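Local coordinates for NADB-Rossmann Superfamily protein (Streptococcus agalactiae, PDB 3LEC) that probably methylates N1 of an adenine in tRNA and binds a zinc ion, at residues K21-L26 with N90-T95; H32-I37 with L62-E67; C45-A50 with K73-L78; I143-I148 with I158-H163. All blocks are in the same frame, centred on the assembly; numbering follows the deposited sequence.

Contact 1 (K21-L26 with N90-T95); sequences KGARLL and NIDTIT
The guanidinium of R24 meets N90 at its edge: the backbone carbonyl oxygen of N90 lies near the guanidinium plane, 3.2 Å from NE of R24 in a weak, bent hydrogen bond, and the side-chain amide of N90 is turned 24° from that plane. The aliphatic part of R24 lies against the same oxygen, and the bend at chi3 (57°) swings NE back toward it. The stronger partner of this arginine is outside: NH2 donates to the carbonyl of D89. The second flat group, the carboxylate of D92, turns its oxygens to the backbone N-H of R24. Its OD1 accepts from R24 N at 3.2 Å, on the syn side but 32° out of the carboxylate plane, while OD2 adds a weak bond to the same N-H. OD2 also uses its anti lone pair for OG1 of T93, 2.8 Å away, which helps fix the carboxylate, and it lies against CB of A23. The carbonyl oxygen of R24 is gripped twice, by D92 N at 3.0 Å and by T93 N at 3.2 Å. From here the parallel ladder runs on: L26 N to T93 O and T95 N to L26 O, both 2.8 Å. CD1 of L25 packs beside OG1 of T95, a hydroxyl hydrogen-bonded to OD1 of D27, whereas L26 lays CB near CG2 of I91. These are the central strands 23-28 and 93-99 of the Rossmann-like sheet. L25 and T95 pack on helix 34-41, L26 and I91 reach F85 on the other face, and strands 45-52 and 120-125 flank the pair.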
loop_
_atom_site.group_PDB
_atom_site.type_symbol
_atom_site.label_atom_id
_atom_site.label_comp_id
_atom_site.label_asym_id
_atom_site.label_seq_id
_atom_site.Cartn_x
_atom_site.Cartn_y
_atom_site.Cartn_z
ATOM N N LYS A 21 2.957 15.929 -7.322
ATOM C CA LYS A 21 3.101 16.489 -8.666
ATOM C C LYS A 21 4.555 16.472 -9.129
ATOM O O LYS A 21 5.465 16.808 -8.360
ATOM C CB LYS A 21 2.597 17.938 -8.694
ATOM C CG LYS A 21 1.160 18.096 -8.285
ATOM C CD LYS A 21 0.241 17.615 -9.390
ATOM C CE LYS A 21 -1.150 18.155 -9.197
ATOM N NZ LYS A 21 -2.067 17.346 -10.010
ATOM N N GLY A 22 4.765 16.076 -10.380
ATOM C CA GLY A 22 6.104 16.080 -10.972
ATOM C C GLY A 22 6.942 14.869 -10.551
ATOM O O GLY A 22 8.123 14.782 -10.911
ATOM N N ALA A 23 6.350 13.933 -9.793
ATOM C CA ALA A 23 7.099 12.751 -9.330
ATOM C C ALA A 23 7.678 11.940 -10.480
ATOM O O ALA A 23 7.150 11.936 -11.601
ATOM C CB ALA A 23 6.227 11.833 -8.431
ATOM N N ARG A 24 8.778 11.268 -10.184
ATOM C CA ARG A 24 9.349 10.251 -11.044
ATOM C C ARG A 24 9.134 8.991 -10.227
ATOM O O ARG A 24 9.687 8.846 -9.149
ATOM C CB ARG A 24 10.818 10.544 -11.291
ATOM C CG ARG A 24 11.050 11.880 -11.953
ATOM C CD ARG A 24 12.543 12.148 -12.208
ATOM N NE ARG A 24 13.176 11.096 -13.028
ATOM C CZ ARG A 24 13.177 11.043 -14.358
ATOM N NH1 ARG A 24 12.604 11.997 -15.079
ATOM N NH2 ARG A 24 13.779 10.028 -14.972
ATOM N N LEU A 25 8.277 8.115 -10.738
ATOM C CA LEU A 25 7.607 7.084 -9.944
ATOM C C LEU A 25 8.014 5.701 -10.396
ATOM O O LEU A 25 8.109 5.464 -11.596
ATOM C CB LEU A 25 6.095 7.218 -10.154
ATOM C CG LEU A 25 5.167 6.110 -9.640
ATOM C CD1 LEU A 25 5.073 6.158 -8.146
ATOM C CD2 LEU A 25 3.783 6.239 -10.262
ATOM N N LEU A 26 8.248 4.808 -9.437
ATOM C CA LEU A 26 8.236 3.365 -9.702
ATOM C C LEU A 26 6.996 2.718 -9.078
ATOM O O LEU A 26 6.759 2.834 -7.862
ATOM C CB LEU A 26 9.515 2.697 -9.188
ATOM C CG LEU A 26 9.512 1.167 -9.034
ATOM C CD1 LEU A 26 9.609 0.396 -10.377
ATOM C CD2 LEU A 26 10.577 0.708 -8.076
ATOM N N ASN A 90 16.522 8.347 -11.358
ATOM C CA ASN A 90 16.178 9.473 -10.493
ATOM C C ASN A 90 14.746 9.375 -9.948
ATOM O O ASN A 90 13.987 10.334 -10.042
ATOM C CB ASN A 90 16.372 10.806 -11.246
ATOM C CG ASN A 90 16.324 12.016 -10.323
ATOM O OD1 ASN A 90 16.505 11.889 -9.107
ATOM N ND2 ASN A 90 16.082 13.196 -10.896
ATOM N N ILE A 91 14.389 8.203 -9.422
ATOM C CA ILE A 91 13.062 7.959 -8.839
ATOM C C ILE A 91 12.980 8.595 -7.460
ATOM O O ILE A 91 13.890 8.442 -6.662
ATOM C CB ILE A 91 12.784 6.442 -8.720
ATOM C CG1 ILE A 91 12.819 5.790 -10.113
ATOM C CG2 ILE A 91 11.464 6.168 -8.006
ATOM C CD1 ILE A 91 11.783 6.335 -11.136
ATOM N N ASP A 92 11.896 9.316 -7.209
ATOM C CA ASP A 92 11.681 9.936 -5.913
ATOM C C ASP A 92 10.458 9.344 -5.219
ATOM O O ASP A 92 10.252 9.592 -4.037
ATOM C CB ASP A 92 11.545 11.453 -6.056
ATOM C CG ASP A 92 10.526 11.857 -7.115
ATOM O OD1 ASP A 92 10.933 12.492 -8.102
ATOM O OD2 ASP A 92 9.329 11.553 -6.970
ATOM N N THR A 93 9.651 8.571 -5.949
ATOM C CA THR A 93 8.424 7.994 -5.374
ATOM C C THR A 93 8.218 6.533 -5.792
ATOM O O THR A 93 8.386 6.188 -6.961
ATOM C CB THR A 93 7.156 8.773 -5.799
ATOM O OG1 THR A 93 7.319 10.175 -5.556
ATOM C CG2 THR A 93 5.927 8.280 -5.048
ATOM N N ILE A 94 7.795 5.703 -4.847
ATOM C CA ILE A 94 7.514 4.282 -5.092
ATOM C C ILE A 94 6.090 3.981 -4.625
ATOM O O ILE A 94 5.684 4.397 -3.538
ATOM C CB ILE A 94 8.536 3.382 -4.388
ATOM C CG1 ILE A 94 9.949 3.621 -4.975
ATOM C CG2 ILE A 94 8.151 1.885 -4.490
ATOM C CD1 ILE A 94 11.054 2.800 -4.277
ATOM N N THR A 95 5.318 3.308 -5.471
ATOM C CA THR A 95 4.007 2.800 -5.068
ATOM C C THR A 95 4.046 1.264 -5.073
ATOM O O THR A 95 4.645 0.648 -5.959
ATOM C CB THR A 95 2.873 3.314 -5.980
ATOM O OG1 THR A 95 3.211 3.098 -7.356
ATOM C CG2 THR A 95 2.611 4.823 -5.760
#

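Contact 2 (H32-I37 with L62-E67); sequences HAYLPI and LKNVSE
N64 reaches its amide to the H32-Y34 turn, lying obliquely beside the Y34 ring with the two planes only 15° apart and ND2 3.8 Å from CE1 of Y34. The same ND2 donates to the carbonyl oxygen of H32 at 3.0 Å. This bond is nearly straight, at 169°, and uses a lone pair in the carbonyl plane; the oxygen also lies close to the plane of the N64 amide, so the group is well oriented for it. A water takes a bond from ND2 at 2.7 Å and stands 2.9 Å from OH of Y34, tying the amide to the tyrosine as well. With CG anti to its carbonyl carbon (chi1 -73°), N64 carries the amide across to the start of the other helix. H32 and Y34 also brace each other: CB of H32 lies over one face of the tyrosine ring, toward its rim, and OH of Y34 over one face of the imidazole. Helices 34-41 and 55-67 are consecutive helices of the Rossmann-like fold, joined through strand 45-52, and A33 is the N-cap residue of the first, its carbonyl receiving I37 N. Next to the polar group the contact turns apolar. The methyl of A33 touches CG2 of V65 at 3.9 Å, and I37 directs CD1 against CB and the backbone of N64 while its CG1 lies 4.3 Å from CG2 of V65. V65 continues onto I74 and V76 of strand 74-78, and I37 packs beside L6 and H68.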
loop_
_atom_site.group_PDB
_atom_site.type_symbol
_atom_site.label_atom_id
_atom_site.label_comp_id
_atom_site.label_asym_id
_atom_site.label_seq_id
_atom_site.Cartn_x
_atom_site.Cartn_y
_atom_site.Cartn_z
ATOM N N HIS A 32 -1.302 -3.657 -14.489
ATOM C CA HIS A 32 -1.517 -3.380 -15.904
ATOM C C HIS A 32 -1.006 -1.984 -16.327
ATOM O O HIS A 32 -1.370 -1.484 -17.382
ATOM C CB HIS A 32 -3.002 -3.525 -16.285
ATOM C CG HIS A 32 -3.522 -4.928 -16.215
ATOM N ND1 HIS A 32 -4.052 -5.469 -15.062
ATOM C CD2 HIS A 32 -3.608 -5.896 -17.159
ATOM C CE1 HIS A 32 -4.432 -6.715 -15.298
ATOM N NE2 HIS A 32 -4.168 -7.000 -16.559
ATOM N N ALA A 33 -0.141 -1.396 -15.499
ATOM C CA ALA A 33 0.367 -0.019 -15.661
ATOM C C ALA A 33 -0.719 1.058 -15.656
ATOM O O ALA A 33 -0.498 2.175 -16.131
ATOM C CB ALA A 33 1.234 0.105 -16.897
ATOM N N TYR A 34 -1.895 0.736 -15.118
ATOM C CA TYR A 34 -2.967 1.724 -15.101
ATOM C C TYR A 34 -2.604 3.021 -14.392
ATOM O O TYR A 34 -2.785 4.129 -14.930
ATOM C CB TYR A 34 -4.219 1.147 -14.469
ATOM C CG TYR A 34 -4.853 0.005 -15.241
ATOM C CD1 TYR A 34 -4.903 -0.011 -16.643
ATOM C CD2 TYR A 34 -5.441 -1.041 -14.549
ATOM C CE1 TYR A 34 -5.527 -1.098 -17.331
ATOM C CE2 TYR A 34 -6.044 -2.094 -15.201
ATOM C CZ TYR A 34 -6.100 -2.128 -16.576
ATOM O OH TYR A 34 -6.754 -3.219 -17.143
ATOM N N LEU A 35 -2.105 2.873 -13.178
ATOM C CA LEU A 35 -1.726 4.003 -12.358
ATOM C C LEU A 35 -0.623 4.863 -13.030
ATOM O O LEU A 35 -0.806 6.069 -13.183
ATOM C CB LEU A 35 -1.347 3.517 -10.960
ATOM C CG LEU A 35 -0.734 4.571 -10.035
ATOM C CD1 LEU A 35 -1.731 5.678 -9.780
ATOM C CD2 LEU A 35 -0.235 3.935 -8.734
ATOM N N PRO A 36 0.492 4.255 -13.483
ATOM C CA PRO A 36 1.422 5.105 -14.239
ATOM C C PRO A 36 0.794 5.779 -15.489
ATOM O O PRO A 36 1.078 6.953 -15.757
ATOM C CB PRO A 36 2.558 4.140 -14.648
ATOM C CG PRO A 36 2.486 3.020 -13.734
ATOM C CD PRO A 36 1.048 2.914 -13.229
ATOM N N ILE A 37 -0.078 5.080 -16.231
ATOM C CA ILE A 37 -0.721 5.693 -17.405
ATOM C C ILE A 37 -1.590 6.888 -17.007
ATOM O O ILE A 37 -1.567 7.918 -17.665
ATOM C CB ILE A 37 -1.541 4.657 -18.258
ATOM C CG1 ILE A 37 -0.577 3.704 -18.980
ATOM C CG2 ILE A 37 -2.459 5.348 -19.279
ATOM C CD1 ILE A 37 -1.203 2.382 -19.367
ATOM N N LEU A 62 3.376 -3.491 -21.001
ATOM C CA LEU A 62 4.025 -3.016 -22.219
ATOM C C LEU A 62 3.005 -2.631 -23.264
ATOM O O LEU A 62 3.093 -1.540 -23.814
ATOM C CB LEU A 62 4.967 -4.074 -22.817
ATOM C CG LEU A 62 6.479 -3.950 -22.702
ATOM C CD1 LEU A 62 7.107 -4.991 -23.615
ATOM C CD2 LEU A 62 6.974 -2.515 -23.036
ATOM N N LYS A 63 2.047 -3.523 -23.537
ATOM C CA LYS A 63 1.022 -3.276 -24.558
ATOM C C LYS A 63 0.193 -2.052 -24.198
ATOM O O LYS A 63 -0.074 -1.211 -25.056
ATOM C CB LYS A 63 0.092 -4.482 -24.743
ATOM N N ASN A 64 -0.188 -1.957 -22.923
ATOM C CA ASN A 64 -1.049 -0.860 -22.476
ATOM C C ASN A 64 -0.348 0.474 -22.611
ATOM O O ASN A 64 -0.936 1.434 -23.092
ATOM C CB ASN A 64 -1.548 -1.083 -21.034
ATOM C CG ASN A 64 -2.613 -2.176 -20.942
ATOM O OD1 ASN A 64 -3.121 -2.675 -21.962
ATOM N ND2 ASN A 64 -2.980 -2.529 -19.711
ATOM N N VAL A 65 0.916 0.544 -22.183
ATOM C CA VAL A 65 1.681 1.789 -22.291
ATOM C C VAL A 65 1.765 2.230 -23.760
ATOM O O VAL A 65 1.597 3.420 -24.091
ATOM C CB VAL A 65 3.091 1.658 -21.651
ATOM C CG1 VAL A 65 3.960 2.860 -22.013
ATOM C CG2 VAL A 65 2.973 1.539 -20.125
ATOM N N SER A 66 1.983 1.252 -24.628
ATOM C CA SER A 66 2.161 1.506 -26.062
ATOM C C SER A 66 0.877 2.057 -26.699
ATOM O O SER A 66 0.899 3.076 -27.405
ATOM C CB SER A 66 2.615 0.226 -26.761
ATOM O OG SER A 66 2.747 0.482 -28.147
ATOM N N GLU A 67 -0.240 1.392 -26.405
ATOM C CA GLU A 67 -1.563 1.757 -26.918
ATOM C C GLU A 67 -1.958 3.163 -26.477
ATOM O O GLU A 67 -2.584 3.932 -27.245
ATOM C CB GLU A 67 -2.606 0.720 -26.447
ATOM C CG GLU A 67 -3.940 0.707 -27.248
ATOM C CD GLU A 67 -3.837 -0.021 -28.586
ATOM O OE1 GLU A 67 -4.872 -0.166 -29.276
ATOM O OE2 GLU A 67 -2.725 -0.452 -28.954
HETATM O O HOH W 1 -5.181 -4.126 -19.409
#

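Contact 3 (C45-A50 with K73-L78); sequences CDFAIA and KIDVRL
Strands 45-52 and 74-78 are the two parallel arms of a beta-alpha-beta unit connected through helix 55-67. Across them A48 N donates to K73 O, D75 N to A48 O at 2.9 Å, A50 N to D75 O at 2.7 Å, and R77 N to A50 O, so that A48 and A50 each give and receive one bond. The short strand axes run 20° from parallel. On the face of I49 and D75 four side chains meet, one over a guanidinium face and the others at edges. CD1 of I49 lies over one face of the R77 guanidinium, 3.7 Å from NH1 and set toward the rim, and its CG2 rests on CG of R77. The guanidinium offers an edge to D75, where NH2 and OD2 form a salt bridge of 2.8 Å, met on the anti side of the carboxylate. That same OD2 stands in the plane of the F47 ring at its edge, 3.6 Å from CZ, with ring and carboxylate almost perpendicular at 89°. F47 reaches it because CG is anti to the backbone N (chi1 172°), which also brings CD1 to 3.4 Å from K73 O. NH1 of R77 makes a separate salt bridge to the D89 carboxylate, so the arginine bridges two acidic residues. Strand 74-78 is outermost at this end of the Rossmann-like sheet. On its other face A48 and A50 meet I74 and V76, CB of A50 lying 4.3 Å from CG2 of V76; V65 of helix 55-67 packs on both I74 and V76, and L40 of helix 34-41 on A48 and I74.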
loop_
_atom_site.group_PDB
_atom_site.type_symbol
_atom_site.label_atom_id
_atom_site.label_comp_id
_atom_site.label_asym_id
_atom_site.label_seq_id
_atom_site.Cartn_x
_atom_site.Cartn_y
_atom_site.Cartn_z
ATOM N N CYS A 45 2.764 13.434 -13.360
ATOM C CA CYS A 45 4.108 12.988 -13.049
ATOM C C CYS A 45 4.993 13.208 -14.259
ATOM O O CYS A 45 4.502 13.349 -15.368
ATOM C CB CYS A 45 4.142 11.511 -12.655
ATOM S SG CYS A 45 3.375 11.192 -11.055
ATOM N N ASP A 46 6.299 13.193 -14.030
ATOM C CA ASP A 46 7.266 13.448 -15.078
ATOM C C ASP A 46 7.709 12.185 -15.799
ATOM O O ASP A 46 8.047 12.248 -16.983
ATOM C CB ASP A 46 8.483 14.157 -14.490
ATOM C CG ASP A 46 8.255 15.644 -14.293
ATOM O OD1 ASP A 46 7.142 16.133 -14.600
ATOM O OD2 ASP A 46 9.210 16.324 -13.852
ATOM N N PHE A 47 7.701 11.054 -15.085
ATOM C CA PHE A 47 8.285 9.792 -15.567
ATOM C C PHE A 47 7.828 8.671 -14.654
ATOM O O PHE A 47 7.624 8.879 -13.447
ATOM C CB PHE A 47 9.826 9.876 -15.566
ATOM C CG PHE A 47 10.531 8.577 -15.869
ATOM C CD1 PHE A 47 10.542 8.057 -17.154
ATOM C CD2 PHE A 47 11.215 7.892 -14.866
ATOM C CE1 PHE A 47 11.214 6.868 -17.431
ATOM C CE2 PHE A 47 11.868 6.710 -15.127
ATOM C CZ PHE A 47 11.873 6.198 -16.418
ATOM N N ALA A 48 7.653 7.480 -15.222
ATOM C CA ALA A 48 7.319 6.318 -14.409
ATOM C C ALA A 48 7.923 5.030 -14.955
ATOM O O ALA A 48 8.216 4.928 -16.147
ATOM C CB ALA A 48 5.793 6.177 -14.228
ATOM N N ILE A 49 8.123 4.070 -14.057
ATOM C CA ILE A 49 8.512 2.697 -14.406
ATOM C C ILE A 49 7.418 1.787 -13.865
ATOM O O ILE A 49 6.986 1.913 -12.692
ATOM C CB ILE A 49 9.873 2.294 -13.806
ATOM C CG1 ILE A 49 11.008 3.240 -14.281
ATOM C CG2 ILE A 49 10.218 0.819 -14.112
ATOM C CD1 ILE A 49 12.215 3.241 -13.300
ATOM N N ALA A 50 6.956 0.883 -14.718
ATOM C CA ALA A 50 6.031 -0.163 -14.287
ATOM C C ALA A 50 6.869 -1.414 -14.131
ATOM O O ALA A 50 7.360 -1.958 -15.114
ATOM C CB ALA A 50 4.906 -0.373 -15.314
ATOM N N LYS A 73 7.504 8.028 -21.970
ATOM C CA LYS A 73 7.381 8.525 -20.604
ATOM C C LYS A 73 7.238 7.435 -19.549
ATOM O O LYS A 73 7.346 7.707 -18.356
ATOM C CB LYS A 73 6.236 9.528 -20.513
ATOM C CG LYS A 73 6.492 10.805 -21.353
ATOM C CD LYS A 73 5.234 11.648 -21.424
ATOM C CE LYS A 73 5.507 13.050 -21.967
ATOM N NZ LYS A 73 4.211 13.778 -22.096
ATOM N N ILE A 74 7.018 6.200 -19.988
ATOM C CA ILE A 74 6.844 5.093 -19.051
ATOM C C ILE A 74 7.665 3.880 -19.448
ATOM O O ILE A 74 7.438 3.290 -20.499
ATOM C CB ILE A 74 5.375 4.695 -18.856
ATOM C CG1 ILE A 74 4.537 5.891 -18.393
ATOM C CG2 ILE A 74 5.292 3.550 -17.845
ATOM C CD1 ILE A 74 3.038 5.599 -18.269
ATOM N N ASP A 75 8.614 3.519 -18.599
ATOM C CA ASP A 75 9.418 2.316 -18.814
ATOM C C ASP A 75 8.737 1.122 -18.186
ATOM O O ASP A 75 8.185 1.210 -17.088
ATOM C CB ASP A 75 10.836 2.478 -18.236
ATOM C CG ASP A 75 11.752 3.295 -19.134
ATOM O OD1 ASP A 75 11.369 3.583 -20.285
ATOM O OD2 ASP A 75 12.868 3.638 -18.682
ATOM N N VAL A 76 8.757 -0.005 -18.891
ATOM C CA VAL A 76 8.159 -1.198 -18.337
ATOM C C VAL A 76 9.313 -2.167 -18.224
ATOM O O VAL A 76 10.057 -2.351 -19.183
ATOM C CB VAL A 76 7.024 -1.753 -19.239
ATOM C CG1 VAL A 76 6.457 -3.039 -18.648
ATOM C CG2 VAL A 76 5.922 -0.713 -19.486
ATOM N N ARG A 77 9.522 -2.703 -17.028
ATOM C CA ARG A 77 10.686 -3.536 -16.769
ATOM C C ARG A 77 10.338 -4.852 -16.101
ATOM O O ARG A 77 9.416 -4.923 -15.271
ATOM C CB ARG A 77 11.730 -2.762 -15.967
ATOM C CG ARG A 77 12.188 -1.510 -16.703
ATOM C CD ARG A 77 13.382 -0.858 -16.057
ATOM N NE ARG A 77 13.606 0.464 -16.635
ATOM C CZ ARG A 77 14.309 1.435 -16.052
ATOM N NH1 ARG A 77 14.904 1.230 -14.888
ATOM N NH2 ARG A 77 14.437 2.605 -16.648
ATOM N N LEU A 78 11.062 -5.902 -16.492
ATOM C CA LEU A 78 10.878 -7.217 -15.895
ATOM C C LEU A 78 12.009 -7.405 -14.921
ATOM O O LEU A 78 13.135 -7.719 -15.326
ATOM C CB LEU A 78 10.939 -8.320 -16.957
ATOM C CG LEU A 78 10.361 -9.721 -16.722
ATOM C CD1 LEU A 78 10.784 -10.622 -17.881
ATOM C CD2 LEU A 78 10.777 -10.337 -15.406
#

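Contact 4 (I143-I148 with I158-H163)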
loop_
_atom_site.group_PDB
_atom_site.type_symbol
_atom_site.label_atom_id
_atom_site.label_comp_id
_atom_site.label_asym_id
_atom_site.label_seq_id
_atom_site.Cartn_x
_atom_site.Cartn_y
_atom_site.Cartn_z
ATOM N N ILE A 143 4.870 7.264 8.704
ATOM C CA ILE A 143 3.579 7.436 8.051
ATOM C C ILE A 143 3.157 8.888 8.244
ATOM O O ILE A 143 3.136 9.379 9.388
ATOM C CB ILE A 143 2.518 6.506 8.684
ATOM C CG1 ILE A 143 2.927 5.038 8.485
ATOM C CG2 ILE A 143 1.139 6.806 8.078
ATOM C CD1 ILE A 143 2.220 4.077 9.433
ATOM N N VAL A 144 2.835 9.576 7.147
ATOM C CA VAL A 144 2.439 11.004 7.200
ATOM C C VAL A 144 0.997 11.268 6.814
ATOM O O VAL A 144 0.487 12.366 7.035
ATOM C CB VAL A 144 3.369 11.895 6.339
ATOM C CG1 VAL A 144 4.748 11.873 6.890
ATOM C CG2 VAL A 144 3.346 11.453 4.847
ATOM N N ALA A 145 0.354 10.259 6.221
ATOM C CA ALA A 145 -1.075 10.246 5.980
ATOM C C ALA A 145 -1.564 8.804 5.788
ATOM O O ALA A 145 -0.789 7.915 5.351
ATOM C CB ALA A 145 -1.445 11.111 4.753
ATOM N N GLU A 146 -2.832 8.570 6.137
ATOM C CA GLU A 146 -3.508 7.296 5.844
ATOM C C GLU A 146 -4.926 7.522 5.332
ATOM O O GLU A 146 -5.572 8.513 5.675
ATOM C CB GLU A 146 -3.545 6.366 7.066
ATOM C CG GLU A 146 -2.202 6.030 7.668
ATOM C CD GLU A 146 -2.328 5.181 8.909
ATOM O OE1 GLU A 146 -3.042 5.615 9.847
ATOM O OE2 GLU A 146 -1.692 4.098 8.959
ATOM N N ASP A 147 -5.430 6.592 4.518
ATOM C CA ASP A 147 -6.804 6.648 4.096
ATOM C C ASP A 147 -7.380 5.238 4.176
ATOM O O ASP A 147 -6.646 4.288 4.060
ATOM C CB ASP A 147 -6.919 7.156 2.659
ATOM C CG ASP A 147 -8.357 7.434 2.249
ATOM O OD1 ASP A 147 -9.130 8.004 3.049
ATOM O OD2 ASP A 147 -8.718 7.091 1.112
ATOM N N ILE A 148 -8.672 5.131 4.436
ATOM C CA ILE A 148 -9.374 3.850 4.312
ATOM C C ILE A 148 -10.587 4.123 3.434
ATOM O O ILE A 148 -11.293 5.130 3.617
ATOM C CB ILE A 148 -9.736 3.222 5.680
ATOM C CG1 ILE A 148 -10.297 1.807 5.481
ATOM C CG2 ILE A 148 -10.717 4.125 6.494
ATOM C CD1 ILE A 148 -10.447 1.011 6.757
ATOM N N ILE A 158 -4.716 2.788 2.705
ATOM C CA ILE A 158 -3.558 3.353 2.010
ATOM C C ILE A 158 -2.657 4.050 3.044
ATOM O O ILE A 158 -3.148 4.849 3.840
ATOM C CB ILE A 158 -3.988 4.355 0.916
ATOM C CG1 ILE A 158 -4.719 3.632 -0.226
ATOM C CG2 ILE A 158 -2.791 5.235 0.419
ATOM C CD1 ILE A 158 -5.533 4.592 -1.128
ATOM N N LEU A 159 -1.361 3.746 3.015
ATOM C CA LEU A 159 -0.369 4.404 3.867
ATOM C C LEU A 159 0.569 5.273 3.052
ATOM O O LEU A 159 1.158 4.800 2.099
ATOM C CB LEU A 159 0.472 3.361 4.608
ATOM C CG LEU A 159 -0.181 2.325 5.522
ATOM C CD1 LEU A 159 0.874 1.532 6.247
ATOM C CD2 LEU A 159 -1.107 2.987 6.491
ATOM N N VAL A 160 0.737 6.536 3.457
ATOM C CA VAL A 160 1.659 7.460 2.766
ATOM C C VAL A 160 2.853 7.622 3.676
ATOM O O VAL A 160 2.684 7.879 4.877
ATOM C CB VAL A 160 1.014 8.829 2.514
ATOM C CG1 VAL A 160 1.976 9.728 1.715
ATOM C CG2 VAL A 160 -0.299 8.659 1.764
ATOM N N VAL A 161 4.054 7.440 3.119
ATOM C CA VAL A 161 5.244 7.241 3.931
ATOM C C VAL A 161 6.379 8.125 3.425
ATOM O O VAL A 161 6.550 8.321 2.225
ATOM C CB VAL A 161 5.721 5.739 3.876
ATOM C CG1 VAL A 161 7.005 5.539 4.639
ATOM C CG2 VAL A 161 4.654 4.792 4.429
ATOM N N LYS A 162 7.141 8.678 4.354
ATOM C CA LYS A 162 8.392 9.336 3.998
ATOM C C LYS A 162 9.482 8.858 4.967
ATOM O O LYS A 162 9.187 8.208 5.960
ATOM C CB LYS A 162 8.211 10.872 4.067
ATOM C CG LYS A 162 7.246 11.416 2.963
ATOM C CD LYS A 162 7.007 12.940 2.990
ATOM C CE LYS A 162 8.178 13.740 2.398
ATOM N NZ LYS A 162 8.287 13.633 0.916
ATOM N N HIS A 163 10.743 9.175 4.693
ATOM C CA HIS A 163 11.786 8.883 5.680
ATOM C C HIS A 163 11.455 9.673 6.938
ATOM O O HIS A 163 10.948 10.803 6.852
ATOM C CB HIS A 163 13.170 9.253 5.136
ATOM C CG HIS A 163 13.628 8.373 4.012
ATOM N ND1 HIS A 163 14.363 7.225 4.216
ATOM C CD2 HIS A 163 13.466 8.481 2.671
ATOM C CE1 HIS A 163 14.628 6.659 3.051
ATOM N NE2 HIS A 163 14.098 7.405 2.098
#
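V160 lies opposite the classic beta bulge in the hairpin of strands 141-150 and 155-163, since V144 and A145 both face it. Its CB lies 3.5 Å from A145 O; from there CG1 meets CG2 of V144 at 3.8 Å, the two side chains crossing at about a right angle, and CG2 meets CB of A145 at 4.0 Å. With CG1 anti to the backbone N (chi1 -176°), the two methyls split between the two bulge residues. The backbone closes the bulge with V144 N to V160 O and V160 N to A145 O, both 2.8 Å. Beyond it the regular antiparallel register returns, D147 and I158 making a hydrogen-bonded pair through both their N-H groups. On the opposite face I143 packs on V161 and L159, and E146 points the same way as L159. The carboxylate of E146 is held from outside the hairpin: OE2 forms a salt bridge with R133 of helix 129-138, and OE1 accepts from the backbone N of F178 and of L179 at the start of helix 177-182. On the inner strand, I158 and V161 touch strand 120-125. At the bulge end, CD1 of I143 comes to 4.3 Å from CD1 of L159.

Overall arrangement
Contacts 1, 3 and 4 lie on one mixed sheet, and contact 2 packs helices against one side of it. Contacts 1 and 3 are only 9 Å apart between centres, linked where L25 O lies 2.8 Å from I49 N, a probable hydrogen bond between strands 23-28 and 45-52. Contact 2 touches contact 3 through V65 on V76 and P36 on I74, and contact 1 through L35 beside T95. Contact 4 stands apart at the antiparallel end, its centre about 15 Å from that of contact 1 and 23 Å from that of contact 3. Its strands are close in sequence to the zinc ligands D140 and H165, yet the V161 side chain is still about 13 Å from the metal.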